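Local coordinates for ribose-phosphate pyrophosphokinase (Thermus thermophilus, PDB 7PN0), which probably catalyses the transfer of diphosphate from ATP to ribose 5-phosphate, yielding 5-phosphoribosyl 1-diphosphate (PRPP), at residues E49-I54 / R296-E301; A155-L160 / E241-A246. One frame throughout, in Å; residues are numbered along the deposited sequence.

Contact 1. Residues E49-I54 / R296-E301; sequences EGDVFI and RIHRGE
Phe-53 meets Ile-297 at the edge of its ring: CZ approaches the methyl CG2 of Ile-297 to 3.8 Å, with the methyl lying near the ring plane. With chi1 of Ile-297 at -69°, CG1 lies beside the backbone N and CG2 is the branch turned opposite that N, toward the phenylalanine. Two residues back along the strand, Asp-51 leans on His-298, its CB 3.6 Å from His-298 CD2. No hydrogen bond joins the two side chains. Instead, Asp-51 OD1 forms a salt bridge with Arg-83 NE, and His-298 NE2 is hydrogen-bonded to Arg-1 O. The contact thus fastens the final turn of helix 287-299 to strand 51-55, part of the parallel sheet of the N-terminal PRTase-like domain. Leu-3, on the adjacent strand 3-7, touches both Phe-53 and His-298. The turn itself closes as a Schellman motif: Glu-301 N reaches back to Arg-296 O at 2.9 Å, a weak Gly-300 N to Ile-297 O bond lies within it, and Gly-300 has positive phi. Beyond the chain, Arg-48 of a second subunit packs on Ile-297, and Glu-49 OE1 makes a salt bridge to Arg-83 of a third subunit.

Contact 2. Residues A155-L160 / E241-A246; sequences ATRVDL and EVYAAA
A helix-on-sheet junction, where the C-terminal end of helix 147-157 meets strand 241-246, brings Val-158 over one face of the Tyr-243 ring. The touching branch is CG1, which sits 3.6 Å from the ring centroid and only 12° off the ring normal, a nearly centred CH-pi contact. Val-158 can present it because chi1 of -55° sets CG1 beside the backbone N and opposite the carbonyl carbon. Arg-157 approaches the same tyrosine from another direction. Its chain folds at chi2 and chi3, so that Tyr-243 CE2 sits 3.9 Å above the plane of the Arg-157 guanidinium, toward its rim, and NH2 comes to the edge of the tyrosine ring; the two planes stand 63° apart. NH2 ends 3.3 Å from Tyr-243 OH, but the angle is too poor for a hydrogen bond. Strand 241-246 runs between strands 213-218 and 266-270, parallel to both, within the mixed sheet of the second PRTase-like domain. Arg-157 NH1 forms a salt bridge with Glu-266 OE2, and Leu-215 of strand 213-218 touches both Val-158 and Tyr-243. Replacing Tyr-243 by an alanine would probably open a gap beside the Val-158 methyl and leave the Arg-157 guanidinium without its aromatic neighbour, held by Glu-266. Tyr-153 and Phe-154, one turn earlier on the helix, also lie against Tyr-243.

In the fold
The two contacts illustrate how a duplicated fold can be fastened by similar means at distant places: in each, the end of a helix settles on a strand of a largely parallel sheet. Contact 1 joins residues far apart in sequence, linking the N-terminal sheet to the last long helix, and the whole of contact 2 falls within the chain between its two segments. Their centres are 36 Å apart, on opposite sides of the chain's centre, and their nearest atoms about 20 Å apart. Neither contains a residue of the ADP pocket, most of whose residues, between Ser-92 and Asp-100, follow strand 83-88, next to strand 51-55 in the sheet, with His-129 just after strand 122-126. Contact 1 also adjoins other subunits; contact 2 does not.

Contact 1. Residues E49-I54 / R296-E301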
loop_
_atom_site.group_PDB
_atom_site.type_symbol
_atom_site.label_atom_id
_atom_site.label_comp_id
_atom_site.label_asym_id
_atom_site.label_seq_id
_atom_site.Cartn_x
_atom_site.Cartn_y
_atom_site.Cartn_z
ATOM N N GLU A 49 16.082 2.245 17.664
ATOM C CA GLU A 49 15.291 1.207 18.378
ATOM C C GLU A 49 14.589 1.832 19.580
ATOM O O GLU A 49 14.154 1.074 20.485
ATOM C CB GLU A 49 16.101 -0.050 18.703
ATOM C CG GLU A 49 16.805 -0.621 17.495
ATOM C CD GLU A 49 15.911 -1.010 16.317
ATOM O OE1 GLU A 49 16.253 -0.666 15.106
ATOM O OE2 GLU A 49 14.797 -1.487 16.602
ATOM N N GLY A 50 14.336 3.141 19.497
ATOM C CA GLY A 50 13.601 3.877 20.545
ATOM C C GLY A 50 12.107 3.758 20.363
ATOM O O GLY A 50 11.661 3.514 19.231
ATOM N N ASP A 51 11.366 3.881 21.467
ATOM C CA ASP A 51 9.906 4.074 21.481
ATOM C C ASP A 51 9.693 5.569 21.577
ATOM O O ASP A 51 9.897 6.158 22.693
ATOM C CB ASP A 51 9.295 3.254 22.613
ATOM C CG ASP A 51 7.811 3.015 22.507
ATOM O OD1 ASP A 51 7.236 3.302 21.450
ATOM O OD2 ASP A 51 7.244 2.488 23.504
ATOM N N VAL A 52 9.494 6.184 20.419
ATOM C CA VAL A 52 9.603 7.644 20.320
ATOM C C VAL A 52 8.215 8.254 20.228
ATOM O O VAL A 52 7.333 7.757 19.499
ATOM C CB VAL A 52 10.617 8.155 19.275
ATOM C CG1 VAL A 52 11.614 7.184 18.754
ATOM C CG2 VAL A 52 10.160 9.269 18.362
ATOM N N PHE A 53 8.029 9.300 21.012
ATOM C CA PHE A 53 6.769 10.044 21.188
ATOM C C PHE A 53 7.064 11.498 20.834
ATOM O O PHE A 53 7.962 12.178 21.430
ATOM C CB PHE A 53 6.270 9.916 22.636
ATOM C CG PHE A 53 5.842 8.523 22.993
ATOM C CD1 PHE A 53 6.767 7.547 23.315
ATOM C CD2 PHE A 53 4.510 8.145 22.871
ATOM C CE1 PHE A 53 6.379 6.241 23.569
ATOM C CE2 PHE A 53 4.122 6.837 23.142
ATOM C CZ PHE A 53 5.060 5.896 23.500
ATOM N N ILE A 54 6.312 12.030 19.894
ATOM C CA ILE A 54 6.617 13.401 19.407
ATOM C C ILE A 54 5.394 14.219 19.713
ATOM O O ILE A 54 4.325 13.865 19.206
ATOM C CB ILE A 54 6.979 13.441 17.926
ATOM C CG1 ILE A 54 8.221 12.625 17.615
ATOM C CG2 ILE A 54 7.066 14.856 17.391
ATOM C CD1 ILE A 54 8.164 12.087 16.212
ATOM N N ARG A 296 2.017 3.979 29.913
ATOM C CA ARG A 296 1.216 2.749 29.741
ATOM C C ARG A 296 1.306 2.260 28.293
ATOM O O ARG A 296 1.432 1.057 28.102
ATOM C CB ARG A 296 -0.214 3.039 30.152
ATOM C CG ARG A 296 -0.296 3.237 31.646
ATOM C CD ARG A 296 -1.698 3.272 32.125
ATOM N NE ARG A 296 -1.677 3.639 33.541
ATOM C CZ ARG A 296 -2.657 3.377 34.370
ATOM N NH1 ARG A 296 -3.730 2.749 33.935
ATOM N NH2 ARG A 296 -2.572 3.746 35.632
ATOM N N ILE A 297 1.326 3.153 27.313
ATOM C CA ILE A 297 1.549 2.725 25.899
ATOM C C ILE A 297 2.888 1.986 25.804
ATOM O O ILE A 297 2.934 0.934 25.206
ATOM C CB ILE A 297 1.499 3.946 24.957
ATOM C CG1 ILE A 297 0.097 4.524 24.869
ATOM C CG2 ILE A 297 2.008 3.583 23.580
ATOM C CD1 ILE A 297 0.006 5.972 24.436
ATOM N N HIS A 298 3.951 2.600 26.317
ATOM C CA HIS A 298 5.341 2.074 26.368
ATOM C C HIS A 298 5.412 0.702 27.063
ATOM O O HIS A 298 6.126 -0.176 26.554
ATOM C CB HIS A 298 6.295 3.049 27.075
ATOM C CG HIS A 298 7.710 2.601 27.021
ATOM N ND1 HIS A 298 8.472 2.310 28.193
ATOM C CD2 HIS A 298 8.488 2.286 25.978
ATOM C CE1 HIS A 298 9.662 1.898 27.810
ATOM N NE2 HIS A 298 9.703 1.879 26.469
ATOM N N ARG A 299 4.707 0.511 28.171
ATOM C CA ARG A 299 4.830 -0.723 28.988
ATOM C C ARG A 299 3.738 -1.730 28.628
ATOM O O ARG A 299 3.807 -2.838 29.156
ATOM C CB ARG A 299 4.759 -0.358 30.463
ATOM C CG ARG A 299 5.828 0.616 30.935
ATOM C CD ARG A 299 7.238 0.055 31.008
ATOM N NE ARG A 299 7.300 -1.289 31.576
ATOM C CZ ARG A 299 8.161 -2.241 31.213
ATOM N NH1 ARG A 299 9.073 -2.018 30.276
ATOM N NH2 ARG A 299 8.096 -3.430 31.789
ATOM N N GLY A 300 2.763 -1.375 27.771
ATOM C CA GLY A 300 1.637 -2.268 27.412
ATOM C C GLY A 300 0.616 -2.431 28.529
ATOM O O GLY A 300 0.043 -3.530 28.663
ATOM N N GLU A 301 0.427 -1.388 29.340
ATOM C CA GLU A 301 -0.563 -1.351 30.439
ATOM C C GLU A 301 -1.828 -0.655 29.933
ATOM O O GLU A 301 -1.818 -0.032 28.839
ATOM C CB GLU A 301 0.046 -0.650 31.654
ATOM C CG GLU A 301 1.219 -1.413 32.268
ATOM C CD GLU A 301 1.949 -0.616 33.351
ATOM O OE1 GLU A 301 1.617 0.533 33.554
ATOM O OE2 GLU A 301 2.886 -1.149 33.936
#

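Contact 2. Residues A155-L160 / E241-A246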
loop_
_atom_site.group_PDB
_atom_site.type_symbol
_atom_site.label_atom_id
_atom_site.label_comp_id
_atom_site.label_asym_id
_atom_site.label_seq_id
_atom_site.Cartn_x
_atom_site.Cartn_y
_atom_site.Cartn_z
ATOM N N ALA A 155 -15.740 20.872 40.756
ATOM C CA ALA A 155 -15.926 20.375 42.138
ATOM C C ALA A 155 -15.065 21.222 43.096
ATOM O O ALA A 155 -15.512 21.407 44.234
ATOM C CB ALA A 155 -15.586 18.915 42.296
ATOM N N THR A 156 -13.905 21.744 42.660
ATOM C CA THR A 156 -13.031 22.537 43.564
ATOM C C THR A 156 -13.330 24.032 43.514
ATOM O O THR A 156 -12.701 24.746 44.314
ATOM C CB THR A 156 -11.550 22.302 43.301
ATOM O OG1 THR A 156 -11.216 22.868 42.047
ATOM C CG2 THR A 156 -11.203 20.841 43.387
ATOM N N ARG A 157 -14.215 24.507 42.641
ATOM C CA ARG A 157 -14.350 25.957 42.356
ATOM C C ARG A 157 -15.739 26.499 42.671
ATOM O O ARG A 157 -15.835 27.733 42.871
ATOM C CB ARG A 157 -14.065 26.290 40.886
ATOM C CG ARG A 157 -12.610 26.658 40.637
ATOM C CD ARG A 157 -12.191 28.126 40.799
ATOM N NE ARG A 157 -13.146 28.967 41.482
ATOM C CZ ARG A 157 -13.122 30.290 41.503
ATOM N NH1 ARG A 157 -12.185 30.966 40.864
ATOM N NH2 ARG A 157 -14.059 30.934 42.169
ATOM N N VAL A 158 -16.785 25.685 42.569
ATOM C CA VAL A 158 -18.171 26.212 42.539
ATOM C C VAL A 158 -18.968 25.568 43.668
ATOM O O VAL A 158 -18.622 24.481 44.154
ATOM C CB VAL A 158 -18.873 26.038 41.173
ATOM C CG1 VAL A 158 -18.090 26.651 40.015
ATOM C CG2 VAL A 158 -19.211 24.585 40.897
ATOM N N ASP A 159 -20.031 26.271 44.021
ATOM C CA ASP A 159 -21.062 25.865 44.991
ATOM C C ASP A 159 -21.930 24.771 44.366
ATOM O O ASP A 159 -22.954 25.094 43.699
ATOM C CB ASP A 159 -21.865 27.107 45.361
ATOM C CG ASP A 159 -22.899 26.829 46.418
ATOM O OD1 ASP A 159 -22.778 25.736 47.098
ATOM O OD2 ASP A 159 -23.813 27.710 46.540
ATOM N N LEU A 160 -21.582 23.515 44.606
ATOM C CA LEU A 160 -22.309 22.391 43.988
ATOM C C LEU A 160 -23.760 22.342 44.500
ATOM O O LEU A 160 -24.612 21.837 43.730
ATOM C CB LEU A 160 -21.555 21.092 44.264
ATOM C CG LEU A 160 -20.228 20.949 43.515
ATOM C CD1 LEU A 160 -19.592 19.611 43.839
ATOM C CD2 LEU A 160 -20.408 21.102 42.002
ATOM N N GLU A 241 -24.810 33.353 37.935
ATOM C CA GLU A 241 -23.425 33.459 37.447
ATOM C C GLU A 241 -23.120 32.226 36.590
ATOM O O GLU A 241 -23.848 31.223 36.733
ATOM C CB GLU A 241 -22.448 33.477 38.621
ATOM C CG GLU A 241 -22.494 32.190 39.447
ATOM C CD GLU A 241 -21.707 32.288 40.729
ATOM O OE1 GLU A 241 -21.105 33.359 40.918
ATOM O OE2 GLU A 241 -21.696 31.314 41.523
ATOM N N VAL A 242 -22.055 32.314 35.787
ATOM C CA VAL A 242 -21.684 31.273 34.779
ATOM C C VAL A 242 -20.179 31.009 34.892
ATOM O O VAL A 242 -19.420 31.962 34.902
ATOM C CB VAL A 242 -22.077 31.648 33.336
ATOM C CG1 VAL A 242 -21.926 30.428 32.441
ATOM C CG2 VAL A 242 -23.504 32.172 33.231
ATOM N N TYR A 243 -19.810 29.737 35.048
ATOM C CA TYR A 243 -18.427 29.218 34.952
ATOM C C TYR A 243 -18.353 28.362 33.699
ATOM O O TYR A 243 -19.295 27.603 33.488
ATOM C CB TYR A 243 -18.063 28.360 36.157
ATOM C CG TYR A 243 -17.812 29.181 37.394
ATOM C CD1 TYR A 243 -18.861 29.709 38.139
ATOM C CD2 TYR A 243 -16.517 29.424 37.823
ATOM C CE1 TYR A 243 -18.617 30.493 39.264
ATOM C CE2 TYR A 243 -16.264 30.158 38.972
ATOM C CZ TYR A 243 -17.317 30.703 39.683
ATOM O OH TYR A 243 -17.033 31.441 40.791
ATOM N N ALA A 244 -17.313 28.525 32.896
ATOM C CA ALA A 244 -17.177 27.800 31.612
ATOM C C ALA A 244 -15.890 27.000 31.661
ATOM O O ALA A 244 -14.910 27.491 32.257
ATOM C CB ALA A 244 -17.142 28.747 30.477
ATOM N N ALA A 245 -15.877 25.847 31.000
ATOM C CA ALA A 245 -14.649 25.062 30.836
ATOM C C ALA A 245 -14.657 24.408 29.464
ATOM O O ALA A 245 -15.742 24.222 28.874
ATOM C CB ALA A 245 -14.525 24.069 31.956
ATOM N N ALA A 246 -13.475 24.088 28.975
ATOM C CA ALA A 246 -13.290 23.356 27.709
ATOM C C ALA A 246 -12.012 22.555 27.836
ATOM O O ALA A 246 -11.171 22.913 28.711
ATOM C CB ALA A 246 -13.223 24.306 26.530
#